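Local coordinates for maternal effect protein oskar (Drosophila melanogaster, PDB 5A4A) that acts as the germline inducer that sets up germ plasm, its SGNH hydrolase-like OSK domain probably binding RNA, at residues Val88-Gly93 / Cys135-Arg140; Cys43-Arg46 / Val51-Ser54. All blocks are in the same frame, centred on the assembly; numbering follows the deposited sequence.

Interaction 1 (Val88-Gly93 / Cys135-Arg140). With SO4 (sulfate ion), chain D.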
# COMPACT_ATOMS: atom_id res chain seq x y z
N VAL A 88 -4.55 -3.50 -5.18
CA VAL A 88 -4.85 -3.25 -6.60
C VAL A 88 -4.78 -4.56 -7.40
O VAL A 88 -5.66 -4.83 -8.21
CB VAL A 88 -3.91 -2.20 -7.23
CG1 VAL A 88 -4.30 -1.95 -8.69
CG2 VAL A 88 -3.98 -0.88 -6.46
N ASP A 89 -3.76 -5.37 -7.14
CA ASP A 89 -3.65 -6.69 -7.77
C ASP A 89 -4.92 -7.50 -7.54
O ASP A 89 -5.44 -8.14 -8.46
CB ASP A 89 -2.47 -7.48 -7.23
CG ASP A 89 -1.13 -6.83 -7.52
OD1 ASP A 89 -0.79 -5.85 -6.82
OD2 ASP A 89 -0.41 -7.30 -8.42
N ILE A 90 -5.40 -7.49 -6.30
CA ILE A 90 -6.58 -8.27 -5.95
C ILE A 90 -7.82 -7.70 -6.64
O ILE A 90 -8.60 -8.45 -7.21
CB ILE A 90 -6.77 -8.37 -4.43
CG1 ILE A 90 -5.68 -9.28 -3.86
CG2 ILE A 90 -8.16 -8.91 -4.08
CD1 ILE A 90 -5.74 -9.50 -2.37
N MET A 91 -7.98 -6.38 -6.60
CA MET A 91 -9.11 -5.74 -7.28
C MET A 91 -9.12 -5.96 -8.80
O MET A 91 -10.19 -6.03 -9.41
CB MET A 91 -9.19 -4.25 -6.94
CG MET A 91 -9.35 -3.99 -5.46
SD MET A 91 -9.17 -2.26 -4.98
CE MET A 91 -10.70 -1.63 -5.66
N ARG A 92 -7.94 -6.05 -9.41
CA ARG A 92 -7.83 -6.27 -10.86
C ARG A 92 -8.02 -7.74 -11.21
O ARG A 92 -8.03 -8.10 -12.39
CB ARG A 92 -6.48 -5.79 -11.41
CG ARG A 92 -6.32 -4.29 -11.46
CD ARG A 92 -4.98 -3.86 -12.06
NE ARG A 92 -4.83 -2.40 -11.98
CZ ARG A 92 -3.75 -1.73 -12.34
NH1 ARG A 92 -2.68 -2.36 -12.82
NH2 ARG A 92 -3.74 -0.40 -12.22
N GLY A 93 -8.13 -8.57 -10.19
CA GLY A 93 -8.38 -9.99 -10.39
C GLY A 93 -7.15 -10.78 -10.82
O GLY A 93 -7.28 -11.80 -11.48
N CYS A 135 -12.58 -11.95 -0.88
CA CYS A 135 -12.26 -11.98 0.54
C CYS A 135 -11.34 -13.15 0.89
O CYS A 135 -10.51 -13.02 1.78
CB CYS A 135 -13.52 -12.02 1.40
SG CYS A 135 -14.48 -10.49 1.32
N ASP A 136 -11.49 -14.28 0.20
CA ASP A 136 -10.60 -15.41 0.42
C ASP A 136 -9.19 -15.10 -0.06
O ASP A 136 -8.20 -15.56 0.52
CB ASP A 136 -11.10 -16.68 -0.29
CG ASP A 136 -10.40 -17.93 0.22
OD1 ASP A 136 -10.46 -18.18 1.44
OD2 ASP A 136 -9.78 -18.65 -0.59
N LYS A 137 -9.10 -14.30 -1.13
CA LYS A 137 -7.80 -13.91 -1.67
C LYS A 137 -7.08 -13.02 -0.68
O LYS A 137 -5.87 -13.15 -0.50
CB LYS A 137 -7.96 -13.16 -2.99
CG LYS A 137 -7.56 -13.97 -4.18
CD LYS A 137 -7.55 -13.12 -5.44
CE LYS A 137 -7.65 -14.00 -6.66
NZ LYS A 137 -7.86 -13.20 -7.90
N ILE A 138 -7.82 -12.12 -0.04
CA ILE A 138 -7.25 -11.23 0.95
C ILE A 138 -6.75 -12.06 2.14
O ILE A 138 -5.65 -11.84 2.64
CB ILE A 138 -8.29 -10.20 1.44
CG1 ILE A 138 -8.57 -9.17 0.34
CG2 ILE A 138 -7.81 -9.50 2.71
CD1 ILE A 138 -9.54 -8.12 0.76
N TYR A 139 -7.58 -13.00 2.57
CA TYR A 139 -7.20 -13.91 3.65
C TYR A 139 -5.91 -14.68 3.35
O TYR A 139 -5.02 -14.72 4.19
CB TYR A 139 -8.37 -14.87 3.94
CG TYR A 139 -7.99 -16.13 4.68
CD1 TYR A 139 -7.62 -16.09 6.02
CD2 TYR A 139 -8.02 -17.36 4.04
CE1 TYR A 139 -7.28 -17.25 6.70
CE2 TYR A 139 -7.69 -18.52 4.71
CZ TYR A 139 -7.32 -18.45 6.04
OH TYR A 139 -6.98 -19.60 6.70
N ARG A 140 -5.82 -15.26 2.16
CA ARG A 140 -4.63 -16.05 1.81
C ARG A 140 -3.40 -15.20 1.56
O ARG A 140 -2.29 -15.56 1.96
CB ARG A 140 -4.92 -16.95 0.61
CG ARG A 140 -5.96 -18.00 0.92
CD ARG A 140 -6.27 -18.93 -0.24
NE ARG A 140 -7.30 -19.85 0.19
CZ ARG A 140 -7.08 -21.01 0.80
NH1 ARG A 140 -5.84 -21.47 1.00
NH2 ARG A 140 -8.12 -21.75 1.16
S SO4 D . -7.66 -1.43 -13.56
O1 SO4 D . -8.60 -2.53 -13.39
O2 SO4 D . -8.29 -0.30 -14.24
O3 SO4 D . -7.15 -1.02 -12.24
O4 SO4 D . -6.53 -1.89 -14.36
O HOH W 1 -9.18 -10.94 -7.23
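I90 and I138 meet where the short helix 87-91 leans on helix 132-148, two of the helices that pack around the largely parallel sheet of this SGNH hydrolase-like fold. The tight part is small and apolar: I90 CD1 lies 3.9 Å from I138 CG1, and the two side chains cross at about a right angle. Both isoleucines set CG1 anti to the carbonyl carbon (chi1 -71° in I90), and extended chi2 then pushes CD1 of I90 outward until it also lies 4.1 Å from K137 O. I99 of helix 96-112 touches I90 as well.

The loose side lies at the helix end, where G93, with positive phi, closes a Schellman motif and its N returns to I90 O. Here K137 stretches its chain toward the turn without touching it closely; NZ stays 3.9 Å from G93 C and finds its direct partner next door, in K94 O. R92 leaves the contact, turning away from helix 132-148 to donate from NE to O3 of a sulfate, probably from the crystallisation liquor, at 2.7 Å. What spans the looser edge is a single water, which donates to I90 O at 2.6 Å and accepts from K137 NZ at 2.7 Å.

Interaction 2 (Cys43-Arg46 / Val51-Ser54). With SO4 (sulfate ion), chain F; SO4 (sulfate ion), chain E.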
# COMPACT_ATOMS: atom_id res chain seq x y z
N CYS A 43 0.47 15.09 3.43
CA CYS A 43 1.17 14.90 2.17
C CYS A 43 0.58 15.76 1.05
O CYS A 43 -0.57 16.21 1.14
CB CYS A 43 1.23 13.41 1.76
SG CYS A 43 -0.22 12.75 0.89
N ARG A 44 1.38 16.00 0.02
CA ARG A 44 0.98 16.78 -1.15
C ARG A 44 1.05 15.88 -2.37
O ARG A 44 1.83 14.93 -2.40
CB ARG A 44 1.94 17.96 -1.34
CG ARG A 44 2.03 18.89 -0.13
CD ARG A 44 0.74 19.65 0.07
NE ARG A 44 0.43 20.47 -1.10
CZ ARG A 44 0.99 21.65 -1.35
NH1 ARG A 44 1.89 22.15 -0.52
NH2 ARG A 44 0.65 22.32 -2.44
N PHE A 45 0.25 16.18 -3.39
CA PHE A 45 0.25 15.34 -4.59
C PHE A 45 1.28 15.87 -5.59
O PHE A 45 1.51 17.07 -5.65
CB PHE A 45 -1.14 15.31 -5.23
CG PHE A 45 -2.20 14.71 -4.35
CD1 PHE A 45 -2.02 13.48 -3.73
CD2 PHE A 45 -3.39 15.40 -4.12
CE1 PHE A 45 -3.00 12.94 -2.91
CE2 PHE A 45 -4.39 14.86 -3.31
CZ PHE A 45 -4.18 13.62 -2.70
N ARG A 46 1.90 14.98 -6.36
CA ARG A 46 2.85 15.41 -7.38
C ARG A 46 2.13 16.15 -8.49
O ARG A 46 1.17 15.63 -9.07
CB ARG A 46 3.58 14.21 -7.97
CG ARG A 46 4.53 13.53 -6.98
CD ARG A 46 5.66 14.48 -6.63
NE ARG A 46 6.65 13.88 -5.73
CZ ARG A 46 7.83 13.42 -6.13
NH1 ARG A 46 8.15 13.48 -7.42
NH2 ARG A 46 8.68 12.90 -5.25
N VAL A 51 -1.83 10.59 -12.88
CA VAL A 51 -2.29 9.67 -11.85
C VAL A 51 -1.85 10.22 -10.50
O VAL A 51 -0.71 10.63 -10.33
CB VAL A 51 -1.74 8.25 -12.10
CG1 VAL A 51 -2.01 7.35 -10.90
CG2 VAL A 51 -2.36 7.67 -13.37
N LEU A 52 -2.78 10.25 -9.56
CA LEU A 52 -2.53 10.88 -8.27
C LEU A 52 -1.47 10.08 -7.53
O LEU A 52 -1.54 8.85 -7.46
CB LEU A 52 -3.81 10.84 -7.44
CG LEU A 52 -4.11 11.98 -6.49
CD1 LEU A 52 -4.19 13.29 -7.28
CD2 LEU A 52 -5.41 11.69 -5.79
N GLN A 53 -0.49 10.78 -6.97
CA GLN A 53 0.53 10.11 -6.18
C GLN A 53 1.25 11.10 -5.28
O GLN A 53 1.19 12.31 -5.50
CB GLN A 53 1.54 9.42 -7.10
CG GLN A 53 2.21 10.35 -8.11
CD GLN A 53 2.78 9.58 -9.29
OE1 GLN A 53 3.93 9.12 -9.26
NE2 GLN A 53 1.96 9.40 -10.33
N SER A 54 1.93 10.57 -4.27
CA SER A 54 2.73 11.36 -3.36
C SER A 54 3.84 10.44 -2.92
O SER A 54 3.57 9.48 -2.21
CB SER A 54 1.92 11.78 -2.13
OG SER A 54 2.69 12.56 -1.24
S SO4 F . -1.89 19.51 -3.74
O1 SO4 F . -3.14 19.95 -3.13
O2 SO4 F . -2.17 18.76 -4.96
O3 SO4 F . -1.08 20.68 -4.06
O4 SO4 F . -1.15 18.66 -2.81
S SO4 E . 6.64 16.06 -9.96
O1 SO4 E . 5.23 16.34 -10.19
O2 SO4 E . 7.43 16.55 -11.08
O3 SO4 E . 7.07 16.71 -8.72
O4 SO4 E . 6.85 14.63 -9.84
O HOH W 2 -0.25 13.35 -8.68
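S54 reaches across to R44 and F45 lies against L52, closing the turn between helix 31-40 and strand 53-54, which pairs antiparallel with strand 56-58 at the margin of the SGNH hydrolase-like sheet. One backbone bond and one side-chain-to-backbone bond join the segments: R46 N gives a straight bond to Q53 O at 2.9 Å, and S54 OG donates to R44 O at 2.8 Å, tilted 27° from the carbonyl plane. The serine gets there because OG stands anti to its own N (chi1 180°), also brought over C43 CB. A water links R46 O and Q53 N, accepting from the latter, while Q53 NE2 turns back to V51 O at 2.9 Å.

L52 CG sits 3.8 Å from the centroid of the F45 ring, a CH-pi contact over the face, with Q53 O at the ring's edge. With an alanine at F45, L52 is likely to lose the ring face it rests on, and a gap would open beside L34 of helix 31-40.

Two sulfates, probably from the crystallisation liquor, sit outside. F45 N and R44 NE each donate to O4 of the chain F ion at 2.9 Å, and R44 NH2 to O3; R46 NH1 donates to O4 of the chain E ion at 3.0 Å, while R46 NE forms a salt bridge with D19. Arginines and a backbone N-H thus mark anion sites, consistent in an RNA-binding protein with a surface that could meet phosphates.

From the N terminus the chain runs through strand 25-29 and helix 31-40 before reaching interaction 2, which closes a short loop of four intervening residues onto strand 53-54, after which the chain enters strand 56-58. It then passes helix 63-71 and the parallel strand 80-84 to the first half of interaction 1. That contact closes a longer loop of 41 residues, holding helix 96-112 and strand 116-120, and ties helix 87-91 to helix 132-148. The two loops follow one another in series, neither nested nor crossed. The centres of interactions 1 and 2 lie about 25 Å apart on opposite sides of the chain's centre, so they fasten separate margins of one domain.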